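Local coordinates for protein-L-isoaspartate O-methyltransferase beta-aspartate methyltransferase (PDB 2PBF) that probably repairs aged proteins by transferring a methyl group from S-adenosyl-L-methionine to the carboxylate of abnormal L-isoaspartyl residues, at residues A[77-87]-A[160-169]; A[24-34]-A[64-75]. All coordinates share one frame; numbering follows the deposited sequence.

Contact 1: residues A[77-87]-A[160-169]; sequences VLKPGSRAIDV and LGLFDAIHVG. With SAH (S-adenosyl-L-homocysteine), chain C.
Residues 84-87 pair in parallel with 165-168, Ala84 beside Ala165 through Val87 beside Val168, the short strand axes 4.6 Å apart and only 8° from aligned. These are neighbouring central strands of the Rossmann-like methyltransferase sheet, flanked by strands 111-116 and 187-195. The backbone ladder runs from Ala165 N on Arg83 O to Gly169 N on Val87 O.

Where the chain turns at Asp164, its carboxylate reaches back and OD2 accepts from Arg83 N at 2.8 Å through the anti lone pair, doing the work of a backbone acceptor. Arg83 extends across to the end of helix 154-160. Its chain bends at chi3 (80°), which brings the guanidinium edge onto two carbonyls: Arg83 NH1 donates to Leu160 O (2.6 Å), in the carbonyl plane, and to Leu162 O (2.9 Å), coming from above that carbonyl's plane. Between these carbonyls Gly161 leaves the helix with positive phi.

The Phe163 ring is sandwiched. Over one face lies Arg83, an off-centre cation-pi contact with CZ 4.5 Å from the ring centroid; on the opposite face Ile85 CG2 makes a CH-pi contact, 3.9 Å from the centroid. That same methyl also touches Ile166 CG1, while Val87 and Val168 lie side by side farther along the same face of the sheet as Ile85 and Ile166. On the opposite face of the sheet, Ala165 CB packs against Val77 CG2 and Leu78 CD2.

Nearer the ligand, Asp86 and His167 run side by side, their planes turned 54° apart. OD2 of Asp86 is held by Thr95 OG1; OD1 accepts from His167 ND1 at 2.9 Å, on the syn side but tilted out of the carboxylate plane, the oxygen lying close to the imidazole plane.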
loop_
_atom_site.group_PDB
_atom_site.type_symbol
_atom_site.label_atom_id
_atom_site.label_comp_id
_atom_site.label_asym_id
_atom_site.label_seq_id
_atom_site.Cartn_x
_atom_site.Cartn_y
_atom_site.Cartn_z
ATOM N N VAL A 77 -0.124 4.713 -12.082
ATOM C CA VAL A 77 -1.116 3.649 -12.234
ATOM C C VAL A 77 -2.235 3.803 -11.198
ATOM O O VAL A 77 -3.322 3.228 -11.335
ATOM C CB VAL A 77 -0.488 2.231 -12.206
ATOM C CG1 VAL A 77 0.484 2.067 -13.378
ATOM C CG2 VAL A 77 0.224 1.941 -10.848
ATOM N N LEU A 78 -1.972 4.610 -10.167
ATOM C CA LEU A 78 -3.021 4.964 -9.216
ATOM C C LEU A 78 -3.877 6.055 -9.849
ATOM O O LEU A 78 -3.811 7.221 -9.456
ATOM C CB LEU A 78 -2.429 5.412 -7.874
ATOM C CG LEU A 78 -1.660 4.341 -7.093
ATOM C CD1 LEU A 78 -0.854 4.986 -5.942
ATOM C CD2 LEU A 78 -2.604 3.260 -6.588
ATOM N N LYS A 79 -4.674 5.670 -10.841
ATOM C CA LYS A 79 -5.492 6.653 -11.577
ATOM C C LYS A 79 -6.981 6.527 -11.265
ATOM O O LYS A 79 -7.488 5.430 -11.078
ATOM C CB LYS A 79 -5.265 6.528 -13.083
ATOM C CG LYS A 79 -3.848 6.928 -13.550
ATOM C CD LYS A 79 -3.675 8.463 -13.561
ATOM C CE LYS A 79 -2.225 8.919 -13.519
ATOM N NZ LYS A 79 -1.482 8.757 -14.822
ATOM N N PRO A 80 -7.694 7.650 -11.216
ATOM C CA PRO A 80 -9.140 7.460 -11.024
ATOM C C PRO A 80 -9.689 6.579 -12.158
ATOM O O PRO A 80 -9.307 6.739 -13.308
ATOM C CB PRO A 80 -9.707 8.870 -11.117
ATOM C CG PRO A 80 -8.533 9.780 -10.860
ATOM C CD PRO A 80 -7.310 9.067 -11.324
ATOM N N GLY A 81 -10.547 5.633 -11.826
ATOM C CA GLY A 81 -11.087 4.769 -12.853
ATOM C C GLY A 81 -10.402 3.443 -12.798
ATOM O O GLY A 81 -10.863 2.491 -13.395
ATOM N N SER A 82 -9.301 3.372 -12.052
ATOM C CA SER A 82 -8.521 2.141 -11.977
ATOM C C SER A 82 -8.775 1.337 -10.723
ATOM O O SER A 82 -9.548 1.756 -9.846
ATOM C CB SER A 82 -7.033 2.446 -12.134
ATOM O OG SER A 82 -6.704 2.506 -13.523
ATOM N N ARG A 83 -8.130 0.172 -10.654
ATOM C CA ARG A 83 -8.269 -0.766 -9.548
ATOM C C ARG A 83 -6.899 -1.026 -8.908
ATOM O O ARG A 83 -5.945 -1.404 -9.594
ATOM C CB ARG A 83 -8.882 -2.077 -10.030
ATOM C CG ARG A 83 -10.165 -1.901 -10.839
ATOM C CD ARG A 83 -10.823 -3.233 -11.143
ATOM N NE ARG A 83 -11.600 -3.774 -10.018
ATOM C CZ ARG A 83 -11.410 -4.971 -9.473
ATOM N NH1 ARG A 83 -10.444 -5.781 -9.926
ATOM N NH2 ARG A 83 -12.176 -5.356 -8.466
ATOM N N ALA A 84 -6.831 -0.818 -7.598
ATOM C CA ALA A 84 -5.602 -0.988 -6.791
ATOM C C ALA A 84 -5.859 -1.959 -5.633
ATOM O O ALA A 84 -6.975 -2.059 -5.118
ATOM C CB ALA A 84 -5.144 0.360 -6.240
ATOM N N ILE A 85 -4.826 -2.700 -5.247
ATOM C CA ILE A 85 -4.896 -3.577 -4.084
ATOM C C ILE A 85 -3.645 -3.352 -3.233
ATOM O O ILE A 85 -2.528 -3.262 -3.756
ATOM C CB ILE A 85 -5.141 -5.091 -4.463
ATOM C CG1 ILE A 85 -5.152 -5.989 -3.219
ATOM C CG2 ILE A 85 -4.145 -5.595 -5.550
ATOM C CD1 ILE A 85 -5.694 -7.402 -3.512
ATOM N N ASP A 86 -3.864 -3.209 -1.931
ATOM C CA ASP A 86 -2.790 -3.008 -0.969
ATOM C C ASP A 86 -2.708 -4.288 -0.186
ATOM O O ASP A 86 -3.609 -4.607 0.621
ATOM C CB ASP A 86 -3.107 -1.823 -0.053
ATOM C CG ASP A 86 -1.993 -1.494 0.916
ATOM O OD1 ASP A 86 -0.847 -1.937 0.726
ATOM O OD2 ASP A 86 -2.261 -0.748 1.892
ATOM N N VAL A 87 -1.641 -5.032 -0.438
ATOM C CA VAL A 87 -1.457 -6.316 0.197
ATOM C C VAL A 87 -0.628 -6.133 1.471
ATOM O O VAL A 87 0.559 -5.831 1.398
ATOM C CB VAL A 87 -0.725 -7.317 -0.743
ATOM C CG1 VAL A 87 -0.495 -8.676 -0.003
ATOM C CG2 VAL A 87 -1.518 -7.517 -2.059
ATOM N N LEU A 160 -11.983 -11.236 -7.653
ATOM C CA LEU A 160 -11.206 -10.013 -7.422
ATOM C C LEU A 160 -10.949 -9.256 -8.716
ATOM O O LEU A 160 -10.805 -8.041 -8.711
ATOM C CB LEU A 160 -9.861 -10.339 -6.765
ATOM C CG LEU A 160 -9.758 -10.465 -5.249
ATOM C CD1 LEU A 160 -8.451 -11.141 -4.877
ATOM C CD2 LEU A 160 -9.864 -9.105 -4.550
ATOM N N GLY A 161 -10.878 -9.974 -9.832
ATOM C CA GLY A 161 -10.494 -9.353 -11.090
ATOM C C GLY A 161 -9.029 -8.972 -11.184
ATOM O O GLY A 161 -8.168 -9.582 -10.546
ATOM N N LEU A 162 -8.765 -7.946 -11.987
ATOM C CA LEU A 162 -7.430 -7.515 -12.337
ATOM C C LEU A 162 -7.166 -6.114 -11.787
ATOM O O LEU A 162 -8.101 -5.309 -11.632
ATOM C CB LEU A 162 -7.260 -7.531 -13.856
ATOM C CG LEU A 162 -7.420 -8.895 -14.534
ATOM C CD1 LEU A 162 -7.530 -8.737 -16.046
ATOM C CD2 LEU A 162 -6.248 -9.764 -14.183
ATOM N N PHE A 163 -5.893 -5.836 -11.492
ATOM C CA PHE A 163 -5.521 -4.606 -10.805
ATOM C C PHE A 163 -4.442 -3.822 -11.526
ATOM O O PHE A 163 -3.419 -4.354 -11.927
ATOM C CB PHE A 163 -5.112 -4.898 -9.351
ATOM C CG PHE A 163 -6.263 -5.317 -8.487
ATOM C CD1 PHE A 163 -7.025 -4.365 -7.799
ATOM C CD2 PHE A 163 -6.619 -6.654 -8.387
ATOM C CE1 PHE A 163 -8.103 -4.756 -7.019
ATOM C CE2 PHE A 163 -7.694 -7.062 -7.610
ATOM C CZ PHE A 163 -8.444 -6.114 -6.919
ATOM N N ASP A 164 -4.686 -2.538 -11.683
ATOM C CA ASP A 164 -3.736 -1.660 -12.328
ATOM C C ASP A 164 -2.543 -1.369 -11.413
ATOM O O ASP A 164 -1.442 -1.073 -11.891
ATOM C CB ASP A 164 -4.443 -0.386 -12.744
ATOM C CG ASP A 164 -5.707 -0.674 -13.546
ATOM O OD1 ASP A 164 -5.576 -1.078 -14.732
ATOM O OD2 ASP A 164 -6.826 -0.520 -12.993
ATOM N N ALA A 165 -2.760 -1.480 -10.106
ATOM C CA ALA A 165 -1.713 -1.219 -9.114
ATOM C C ALA A 165 -1.802 -2.208 -7.974
ATOM O O ALA A 165 -2.877 -2.385 -7.372
ATOM C CB ALA A 165 -1.813 0.192 -8.598
ATOM N N ILE A 166 -0.677 -2.881 -7.704
ATOM C CA ILE A 166 -0.584 -3.812 -6.585
ATOM C C ILE A 166 0.571 -3.417 -5.686
ATOM O O ILE A 166 1.715 -3.384 -6.104
ATOM C CB ILE A 166 -0.414 -5.312 -7.027
ATOM C CG1 ILE A 166 -1.457 -5.678 -8.104
ATOM C CG2 ILE A 166 -0.468 -6.238 -5.771
ATOM C CD1 ILE A 166 -1.514 -7.162 -8.492
ATOM N N HIS A 167 0.267 -3.096 -4.449
ATOM C CA HIS A 167 1.308 -2.762 -3.517
ATOM C C HIS A 167 1.358 -3.859 -2.488
ATOM O O HIS A 167 0.334 -4.301 -1.974
ATOM C CB HIS A 167 1.055 -1.416 -2.866
ATOM C CG HIS A 167 2.015 -1.113 -1.769
ATOM N ND1 HIS A 167 1.743 -1.394 -0.449
ATOM C CD2 HIS A 167 3.270 -0.607 -1.800
ATOM C CE1 HIS A 167 2.784 -1.063 0.290
ATOM N NE2 HIS A 167 3.717 -0.575 -0.505
ATOM N N VAL A 168 2.560 -4.331 -2.204
ATOM C CA VAL A 168 2.695 -5.353 -1.211
ATOM C C VAL A 168 3.640 -4.797 -0.150
ATOM O O VAL A 168 4.785 -4.496 -0.447
ATOM C CB VAL A 168 3.245 -6.651 -1.835
ATOM C CG1 VAL A 168 3.094 -7.782 -0.880
ATOM C CG2 VAL A 168 2.538 -6.960 -3.184
ATOM N N GLY A 169 3.146 -4.687 1.085
ATOM C CA GLY A 169 3.887 -3.998 2.140
ATOM C C GLY A 169 4.632 -4.948 3.077
ATOM O O GLY A 169 4.953 -4.571 4.197
HETATM N N SAH C . 1.402 -0.764 4.472
HETATM C CA SAH C . 1.442 -1.148 5.906
HETATM C CB SAH C . 2.554 -2.143 6.119
HETATM C CG SAH C . 2.306 -2.881 7.428
HETATM S SD SAH C . 3.582 -4.102 7.749
HETATM C C SAH C . 1.592 0.047 6.853
HETATM O O SAH C . 2.424 0.917 6.588
HETATM O OXT SAH C . 0.880 0.156 7.885
HETATM C "C5'" SAH C . 2.967 -5.368 6.611
HETATM C "C4'" SAH C . 1.588 -5.946 6.931
HETATM O "O4'" SAH C . 1.441 -7.099 6.151
HETATM C "C3'" SAH C . 1.331 -6.375 8.369
HETATM O "O3'" SAH C . 0.219 -5.653 8.874
HETATM C "C2'" SAH C . 1.059 -7.869 8.283
HETATM O "O2'" SAH C . 0.068 -8.288 9.195
HETATM C "C1'" SAH C . 0.601 -8.007 6.846
HETATM N N9 SAH C . 0.797 -9.337 6.229
HETATM C C8 SAH C . 1.865 -10.167 6.417
HETATM N N7 SAH C . 1.691 -11.257 5.636
HETATM C C5 SAH C . 0.519 -11.155 4.969
HETATM C C6 SAH C . -0.146 -12.000 4.074
HETATM N N6 SAH C . 0.341 -13.176 3.702
HETATM N N1 SAH C . -1.338 -11.594 3.528
HETATM C C2 SAH C . -1.884 -10.377 3.892
HETATM N N3 SAH C . -1.218 -9.576 4.785
HETATM C C4 SAH C . -0.036 -9.947 5.323
#

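Contact 2: residues A[24-34]-A[64-75]; sequences IIDDDDVYNTM and PHMHALSLKRLI. With SAH (S-adenosyl-L-homocysteine), chain C.
Met34 and Leu71 run antiparallel alongside one another in the tightest carbon-carbon contact, Met34 CG only 3.5 Å from Leu71 CD2. The Met34 chain then bends at chi3 (70°), laying SD against Ala68, 3.8 Å from its CB, and carrying CE toward Pro64 O. The loop before helix 28-35 also packs on the Ala68 methyl, through Ile25 CG1 and Ile24 CG2, and Ile24 CG2 lies 3.6 Å from His65 CB. Val30 points CG2 at the Lys72 backbone, with Ile75 CD1 alongside.

No direct hydrogen bond spans the two segments; a water takes that role, donating to Ile24 O at 2.8 Å from the water oxygen and, more weakly, to Ala68 O. Toward solvent the fit is looser. The aliphatic end of Lys72 crosses the exposed Asp26, CE approaching OD1, but NZ stays 4.5 Å from Asp26 OD1, too far for a salt bridge. Asp27 turns its carboxylate to its own helix as the N-cap: OD2 accepts from Val30 N from above the carboxylate plane, and more weakly from Asp29 N, while OD1 brushes Ile75 CG2.

The axes of the helical segments 28-34 and 64-74 approach to 9.5 Å and cross at 126°: an N-terminal helix laid over helix 64-74, which flanks the methyltransferase sheet and brings His67 to the S-adenosyl-L-homocysteine pocket.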
loop_
_atom_site.group_PDB
_atom_site.type_symbol
_atom_site.label_atom_id
_atom_site.label_comp_id
_atom_site.label_asym_id
_atom_site.label_seq_id
_atom_site.Cartn_x
_atom_site.Cartn_y
_atom_site.Cartn_z
ATOM N N ILE A 24 13.291 12.492 -1.024
ATOM C CA ILE A 24 12.527 11.249 -0.884
ATOM C C ILE A 24 11.193 11.428 -1.606
ATOM O O ILE A 24 10.724 10.532 -2.302
ATOM C CB ILE A 24 12.352 10.866 0.616
ATOM C CG1 ILE A 24 13.695 10.398 1.171
ATOM C CG2 ILE A 24 11.269 9.790 0.810
ATOM C CD1 ILE A 24 13.906 10.697 2.628
ATOM N N ILE A 25 10.604 12.601 -1.439
ATOM C CA ILE A 25 9.497 13.034 -2.273
ATOM C C ILE A 25 10.065 13.950 -3.352
ATOM O O ILE A 25 10.689 14.970 -3.021
ATOM C CB ILE A 25 8.412 13.750 -1.436
ATOM C CG1 ILE A 25 7.705 12.740 -0.526
ATOM C CG2 ILE A 25 7.411 14.484 -2.338
ATOM C CD1 ILE A 25 6.874 13.368 0.549
ATOM N N ASP A 26 9.894 13.539 -4.619
ATOM C CA ASP A 26 10.241 14.327 -5.819
ATOM C C ASP A 26 9.063 14.308 -6.835
ATOM O O ASP A 26 9.251 14.105 -8.035
ATOM C CB ASP A 26 11.533 13.799 -6.474
ATOM C CG ASP A 26 11.462 12.295 -6.820
ATOM O OD1 ASP A 26 10.375 11.794 -7.190
ATOM O OD2 ASP A 26 12.503 11.607 -6.723
ATOM N N ASP A 27 7.851 14.521 -6.329
ATOM C CA ASP A 27 6.645 14.407 -7.115
ATOM C C ASP A 27 5.551 15.158 -6.363
ATOM O O ASP A 27 5.353 14.967 -5.154
ATOM C CB ASP A 27 6.295 12.923 -7.311
ATOM C CG ASP A 27 5.171 12.693 -8.320
ATOM O OD1 ASP A 27 5.416 12.051 -9.357
ATOM O OD2 ASP A 27 4.033 13.114 -8.055
ATOM N N ASP A 28 4.854 16.031 -7.083
ATOM C CA ASP A 28 3.801 16.847 -6.508
ATOM C C ASP A 28 2.592 16.005 -6.121
ATOM O O ASP A 28 1.934 16.306 -5.136
ATOM C CB ASP A 28 3.366 17.929 -7.501
ATOM C CG ASP A 28 4.382 19.069 -7.642
ATOM O OD1 ASP A 28 3.985 20.111 -8.218
ATOM O OD2 ASP A 28 5.549 18.947 -7.188
ATOM N N ASP A 29 2.308 14.970 -6.914
ATOM C CA ASP A 29 1.167 14.082 -6.702
ATOM C C ASP A 29 1.406 13.158 -5.510
ATOM O O ASP A 29 0.475 12.805 -4.801
ATOM C CB ASP A 29 0.906 13.222 -7.952
ATOM C CG ASP A 29 0.111 13.958 -9.043
ATOM O OD1 ASP A 29 -0.799 14.767 -8.723
ATOM O OD2 ASP A 29 0.388 13.697 -10.237
ATOM N N VAL A 30 2.651 12.751 -5.310
ATOM C CA VAL A 30 3.031 12.004 -4.109
ATOM C C VAL A 30 2.824 12.919 -2.915
ATOM O O VAL A 30 2.181 12.529 -1.951
ATOM C CB VAL A 30 4.487 11.492 -4.175
ATOM C CG1 VAL A 30 4.952 10.927 -2.816
ATOM C CG2 VAL A 30 4.624 10.443 -5.259
ATOM N N TYR A 31 3.308 14.157 -3.027
ATOM C CA TYR A 31 3.193 15.141 -1.954
ATOM C C TYR A 31 1.746 15.425 -1.630
ATOM O O TYR A 31 1.348 15.252 -0.479
ATOM C CB TYR A 31 3.938 16.457 -2.277
ATOM C CG TYR A 31 3.764 17.529 -1.202
ATOM C CD1 TYR A 31 4.709 17.689 -0.193
ATOM C CD2 TYR A 31 2.627 18.345 -1.175
ATOM C CE1 TYR A 31 4.539 18.659 0.805
ATOM C CE2 TYR A 31 2.448 19.315 -0.189
ATOM C CZ TYR A 31 3.405 19.460 0.800
ATOM O OH TYR A 31 3.232 20.418 1.777
ATOM N N ASN A 32 0.960 15.849 -2.631
ATOM C CA ASN A 32 -0.445 16.229 -2.397
ATOM C C ASN A 32 -1.283 15.090 -1.837
ATOM O O ASN A 32 -2.135 15.304 -0.987
ATOM C CB ASN A 32 -1.115 16.838 -3.647
ATOM C CG ASN A 32 -0.363 18.059 -4.195
ATOM O OD1 ASN A 32 0.121 18.907 -3.435
ATOM N ND2 ASN A 32 -0.274 18.149 -5.517
ATOM N N THR A 33 -1.028 13.873 -2.306
ATOM C CA THR A 33 -1.721 12.689 -1.774
ATOM C C THR A 33 -1.409 12.481 -0.295
ATOM O O THR A 33 -2.309 12.413 0.527
ATOM C CB THR A 33 -1.358 11.412 -2.581
ATOM O OG1 THR A 33 -1.594 11.645 -3.981
ATOM C CG2 THR A 33 -2.179 10.215 -2.090
ATOM N N MET A 34 -0.125 12.369 0.034
ATOM C CA MET A 34 0.294 12.205 1.420
ATOM C C MET A 34 -0.144 13.370 2.316
ATOM O O MET A 34 -0.524 13.159 3.467
ATOM C CB MET A 34 1.797 11.978 1.508
ATOM C CG MET A 34 2.242 10.640 0.882
ATOM S SD MET A 34 3.973 10.234 1.125
ATOM C CE MET A 34 4.133 9.845 2.877
ATOM N N PRO A 64 7.699 6.696 6.884
ATOM C CA PRO A 64 7.196 7.576 5.851
ATOM C C PRO A 64 7.971 7.511 4.507
ATOM O O PRO A 64 7.336 7.596 3.472
ATOM C CB PRO A 64 7.291 8.958 6.491
ATOM C CG PRO A 64 7.160 8.713 7.961
ATOM C CD PRO A 64 7.785 7.363 8.199
ATOM N N HIS A 65 9.289 7.311 4.521
ATOM C CA HIS A 65 10.049 7.282 3.259
ATOM C C HIS A 65 9.672 6.050 2.440
ATOM O O HIS A 65 9.701 6.092 1.214
ATOM C CB HIS A 65 11.572 7.401 3.467
ATOM C CG HIS A 65 12.175 6.268 4.230
ATOM N ND1 HIS A 65 12.745 6.434 5.472
ATOM C CD2 HIS A 65 12.238 4.944 3.962
ATOM C CE1 HIS A 65 13.161 5.264 5.919
ATOM N NE2 HIS A 65 12.865 4.344 5.021
ATOM N N MET A 66 9.271 4.977 3.125
ATOM C CA MET A 66 8.863 3.767 2.442
ATOM C C MET A 66 7.500 3.899 1.820
ATOM O O MET A 66 7.317 3.405 0.702
ATOM C CB MET A 66 8.916 2.527 3.337
ATOM C CG MET A 66 10.294 1.877 3.438
ATOM S SD MET A 66 11.296 1.801 1.891
ATOM C CE MET A 66 10.166 1.035 0.723
ATOM N N HIS A 67 6.565 4.568 2.521
ATOM C CA HIS A 67 5.276 4.910 1.927
ATOM C C HIS A 67 5.510 5.832 0.730
ATOM O O HIS A 67 4.904 5.646 -0.346
ATOM C CB HIS A 67 4.329 5.623 2.910
ATOM C CG HIS A 67 3.813 4.770 4.037
ATOM N ND1 HIS A 67 3.565 5.291 5.288
ATOM C CD2 HIS A 67 3.473 3.454 4.100
ATOM C CE1 HIS A 67 3.116 4.332 6.085
ATOM N NE2 HIS A 67 3.037 3.208 5.384
ATOM N N ALA A 68 6.355 6.848 0.919
ATOM C CA ALA A 68 6.573 7.844 -0.138
ATOM C C ALA A 68 7.145 7.190 -1.392
ATOM O O ALA A 68 6.680 7.464 -2.493
ATOM C CB ALA A 68 7.486 8.953 0.340
ATOM N N LEU A 69 8.138 6.322 -1.204
ATOM C CA LEU A 69 8.820 5.667 -2.300
ATOM C C LEU A 69 7.883 4.719 -3.061
ATOM O O LEU A 69 7.857 4.719 -4.290
ATOM C CB LEU A 69 10.066 4.931 -1.792
ATOM C CG LEU A 69 10.569 3.737 -2.622
ATOM C CD1 LEU A 69 11.367 4.152 -3.877
ATOM C CD2 LEU A 69 11.405 2.864 -1.748
ATOM N N SER A 70 7.096 3.935 -2.333
ATOM C CA SER A 70 6.160 3.021 -2.966
ATOM C C SER A 70 5.074 3.780 -3.724
ATOM O O SER A 70 4.667 3.385 -4.825
ATOM C CB SER A 70 5.551 2.083 -1.920
ATOM O OG SER A 70 6.504 1.120 -1.522
ATOM N N LEU A 71 4.608 4.872 -3.126
ATOM C CA LEU A 71 3.571 5.674 -3.713
ATOM C C LEU A 71 4.087 6.328 -4.993
ATOM O O LEU A 71 3.347 6.448 -5.966
ATOM C CB LEU A 71 3.101 6.730 -2.717
ATOM C CG LEU A 71 1.686 7.310 -2.725
ATOM C CD1 LEU A 71 0.592 6.226 -2.676
ATOM C CD2 LEU A 71 1.518 8.277 -1.542
ATOM N N LYS A 72 5.350 6.747 -4.972
ATOM C CA LYS A 72 6.023 7.301 -6.154
ATOM C C LYS A 72 6.023 6.302 -7.304
ATOM O O LYS A 72 5.660 6.651 -8.410
ATOM C CB LYS A 72 7.452 7.707 -5.805
ATOM C CG LYS A 72 8.372 8.049 -6.991
ATOM C CD LYS A 72 9.844 7.876 -6.587
ATOM C CE LYS A 72 10.826 8.435 -7.661
ATOM N NZ LYS A 72 10.811 7.642 -8.957
ATOM N N ARG A 73 6.379 5.050 -7.021
ATOM C CA ARG A 73 6.497 4.033 -8.062
ATOM C C ARG A 73 5.148 3.730 -8.686
ATOM O O ARG A 73 5.060 3.313 -9.851
ATOM C CB ARG A 73 7.104 2.737 -7.527
ATOM C CG ARG A 73 8.445 2.848 -6.816
ATOM C CD ARG A 73 9.489 3.597 -7.623
ATOM N NE ARG A 73 9.778 2.952 -8.891
ATOM C CZ ARG A 73 10.925 3.079 -9.562
ATOM N NH1 ARG A 73 11.921 3.803 -9.073
ATOM N NH2 ARG A 73 11.072 2.461 -10.723
ATOM N N LEU A 74 4.095 3.908 -7.894
ATOM C CA LEU A 74 2.746 3.570 -8.329
ATOM C C LEU A 74 1.958 4.793 -8.798
ATOM O O LEU A 74 0.817 4.668 -9.209
ATOM C CB LEU A 74 1.996 2.849 -7.191
ATOM C CG LEU A 74 2.439 1.424 -6.861
ATOM C CD1 LEU A 74 1.809 0.938 -5.591
ATOM C CD2 LEU A 74 2.172 0.465 -8.008
ATOM N N ILE A 75 2.571 5.974 -8.741
ATOM C CA ILE A 75 1.829 7.218 -8.885
ATOM C C ILE A 75 0.993 7.316 -10.165
ATOM O O ILE A 75 -0.127 7.839 -10.142
ATOM C CB ILE A 75 2.723 8.486 -8.641
ATOM C CG1 ILE A 75 1.891 9.634 -8.059
ATOM C CG2 ILE A 75 3.479 8.927 -9.902
ATOM C CD1 ILE A 75 1.206 9.275 -6.750
HETATM N N SAH C . 1.402 -0.764 4.472
HETATM C CA SAH C . 1.442 -1.148 5.906
HETATM C CB SAH C . 2.554 -2.143 6.119
HETATM C CG SAH C . 2.306 -2.881 7.428
HETATM S SD SAH C . 3.582 -4.102 7.749
HETATM C C SAH C . 1.592 0.047 6.853
HETATM O O SAH C . 2.424 0.917 6.588
HETATM O OXT SAH C . 0.880 0.156 7.885
HETATM C "C5'" SAH C . 2.967 -5.368 6.611
HETATM C "C4'" SAH C . 1.588 -5.946 6.931
HETATM O "O4'" SAH C . 1.441 -7.099 6.151
HETATM C "C3'" SAH C . 1.331 -6.375 8.369
HETATM O "O3'" SAH C . 0.219 -5.653 8.874
HETATM C "C2'" SAH C . 1.059 -7.869 8.283
HETATM O "O2'" SAH C . 0.068 -8.288 9.195
HETATM C "C1'" SAH C . 0.601 -8.007 6.846
HETATM N N9 SAH C . 0.797 -9.337 6.229
HETATM C C8 SAH C . 1.865 -10.167 6.417
HETATM N N7 SAH C . 1.691 -11.257 5.636
HETATM C C5 SAH C . 0.519 -11.155 4.969
HETATM C C6 SAH C . -0.146 -12.000 4.074
HETATM N N6 SAH C . 0.341 -13.176 3.702
HETATM N N1 SAH C . -1.338 -11.594 3.528
HETATM C C2 SAH C . -1.884 -10.377 3.892
HETATM N N3 SAH C . -1.218 -9.576 4.785
HETATM C C4 SAH C . -0.036 -9.947 5.323
HETATM O O HOH W 1 8.258 9.476 -3.261
#

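Helix 64-74 joins the two contacts: contact 2 packs the N-terminal segment on one side of it, and the chain then passes through the turns of 77-82 into strand 83-87 of contact 1, the next secondary-structure element. Their centres are 16 Å apart, yet they touch. Leu74 CD1 lies 3.7 Å from His167 CB, Leu78 CD1 meets Leu71 CD1 at 3.8 Å, and His167 NE2 has a weak hydrogen bond to Ser70 OG. Both reach the S-adenosyl-L-homocysteine at different parts: Gly169 O of contact 1 comes within 3.2 Å of the ribose C5', whereas His67 NE2 of contact 2 donates to the carboxylate O at 2.7 Å. Glu116 and Ser91 also bind the ligand.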